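Local coordinates for protein fiber KNOB domain (Avirulent turkey hemorrhagic enteritis virus, PDB 4D63) that forms the trimeric head of the viral fibre and binds sialyllactose through its sialic acid, probably serving to attach the virus to host cells, at residues A[135-138]-A[139-143]. Residues are numbered along the deposited sequence; the frame is centred on the assembly and turned at random.
Sequences VILE and NNSSF
L137 and S141 close a hairpin whose turn carries an asparagine, N140, in the left-handed region (phi 64°). L137 to N140 form a type I turn, and S141 follows N140 in a G1 beta bulge, so two successive residues face L137: N140 N reaches L137 O (2.9 Å) on a bent path from above the carbonyl plane, whereas L137 N gives a much straighter bond to S141 O (2.7 Å). Beyond the bulge the strands run in antiparallel register. V135 and F143 are a hydrogen-bonded pair, V135 N to F143 O and F143 N to V135 O both measuring 2.9 Å; I136 and S142 are the non-hydrogen-bonded pair between them and the turn.

The loop is braced from within by N139. Its CG sits between the backbone N and the carbonyl carbon (chi1 67°), turning the amide back over the loop, where OD1 takes the N-H of S141 (3.0 Å) in an Asx turn and lies against L137 CB at 3.4 Å. S141 OG also lies very close to N139 OD1, at a distance too short for a bond between those two atoms to be taken at face value.

On the face of V135 and F143, the side chain of L137 slants across that of F143: methyl CD1 meets CE1 at the ring's edge (3.6 Å), near the ring plane. On the other face, I136 CD1 rests on S142 CB at 3.7 Å, while S142 OG bonds to E134.

This hairpin tip joins strands 129-137 and 142-154, the second of which runs on to T152, V153 and K154 of the sialic acid pocket. Strand 171-176 flanks 129-137, bonding I136 through the backbones of K172 and M173, with I171 packed on V135 and L137; the preceding loop adds V167 against V135 and L137, and P168 against F143.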
loop_
_atom_site.group_PDB
_atom_site.type_symbol
_atom_site.label_atom_id
_atom_site.label_comp_id
_atom_site.label_asym_id
_atom_site.label_seq_id
_atom_site.Cartn_x
_atom_site.Cartn_y
_atom_site.Cartn_z
ATOM N N VAL A 135 -15.090 6.554 -8.051
ATOM C CA VAL A 135 -15.087 6.913 -9.455
ATOM C C VAL A 135 -16.527 7.268 -9.789
ATOM O O VAL A 135 -17.398 6.411 -9.700
ATOM C CB VAL A 135 -14.613 5.712 -10.268
ATOM C CG1 VAL A 135 -14.832 5.948 -11.744
ATOM C CG2 VAL A 135 -13.136 5.446 -9.984
ATOM N N ILE A 136 -16.782 8.543 -10.093
ATOM C CA ILE A 136 -18.137 9.034 -10.374
ATOM C C ILE A 136 -18.342 9.059 -11.897
ATOM O O ILE A 136 -17.583 9.739 -12.604
ATOM C CB ILE A 136 -18.378 10.499 -9.899
ATOM C CG1 ILE A 136 -17.754 10.834 -8.551
ATOM C CG2 ILE A 136 -19.867 10.818 -9.872
ATOM C CD1 ILE A 136 -18.235 9.970 -7.443
ATOM N N LEU A 137 -19.361 8.355 -12.390
ATOM C CA LEU A 137 -19.693 8.364 -13.820
ATOM C C LEU A 137 -20.530 9.587 -14.192
ATOM O O LEU A 137 -21.111 10.251 -13.320
ATOM C CB LEU A 137 -20.443 7.084 -14.197
ATOM C CG LEU A 137 -19.697 5.765 -14.038
ATOM C CD1 LEU A 137 -20.469 4.645 -14.697
ATOM C CD2 LEU A 137 -18.313 5.847 -14.648
ATOM N N GLU A 138 -20.625 9.873 -15.491
ATOM C CA GLU A 138 -21.428 11.022 -15.973
ATOM C C GLU A 138 -22.924 10.974 -15.600
ATOM O O GLU A 138 -23.546 12.025 -15.432
ATOM C CB GLU A 138 -21.240 11.251 -17.476
ATOM C CG GLU A 138 -20.199 12.338 -17.751
ATOM C CD GLU A 138 -19.548 12.239 -19.117
ATOM O OE1 GLU A 138 -20.135 11.614 -20.027
ATOM O OE2 GLU A 138 -18.434 12.795 -19.271
ATOM N N ASN A 139 -23.465 9.769 -15.441
ATOM C CA ASN A 139 -24.846 9.560 -14.999
ATOM C C ASN A 139 -24.964 9.533 -13.467
ATOM O O ASN A 139 -25.940 9.008 -12.913
ATOM C CB ASN A 139 -25.382 8.248 -15.575
ATOM C CG ASN A 139 -24.684 7.033 -15.001
ATOM O OD1 ASN A 139 -23.799 7.162 -14.156
ATOM N ND2 ASN A 139 -25.057 5.843 -15.471
ATOM N N ASN A 140 -23.932 10.060 -12.804
ATOM C CA ASN A 140 -23.823 10.160 -11.339
ATOM C C ASN A 140 -23.761 8.846 -10.536
ATOM O O ASN A 140 -23.641 8.897 -9.309
ATOM C CB ASN A 140 -24.917 11.091 -10.767
ATOM C CG ASN A 140 -24.691 12.551 -11.102
ATOM O OD1 ASN A 140 -23.552 13.042 -11.150
ATOM N ND2 ASN A 140 -25.799 13.268 -11.327
ATOM N N SER A 141 -23.831 7.679 -11.182
ATOM C CA SER A 141 -23.482 6.435 -10.478
ATOM C C SER A 141 -21.985 6.491 -10.117
ATOM O O SER A 141 -21.208 7.272 -10.716
ATOM C CB SER A 141 -23.814 5.173 -11.292
ATOM O OG SER A 141 -23.456 5.335 -12.644
ATOM N N SER A 142 -21.600 5.697 -9.116
ATOM C CA SER A 142 -20.258 5.739 -8.593
ATOM C C SER A 142 -19.830 4.352 -8.150
ATOM O O SER A 142 -20.666 3.516 -7.774
ATOM C CB SER A 142 -20.139 6.768 -7.443
ATOM O OG SER A 142 -20.392 6.209 -6.164
ATOM N N PHE A 143 -18.517 4.115 -8.225
ATOM C CA PHE A 143 -17.929 2.835 -7.855
ATOM C C PHE A 143 -16.742 3.060 -6.932
ATOM O O PHE A 143 -15.866 3.889 -7.199
ATOM C CB PHE A 143 -17.557 2.049 -9.125
ATOM C CG PHE A 143 -18.744 1.813 -10.023
ATOM C CD1 PHE A 143 -19.197 2.820 -10.878
ATOM C CD2 PHE A 143 -19.464 0.624 -9.947
ATOM C CE1 PHE A 143 -20.326 2.638 -11.659
ATOM C CE2 PHE A 143 -20.594 0.434 -10.734
ATOM C CZ PHE A 143 -21.023 1.442 -11.589
#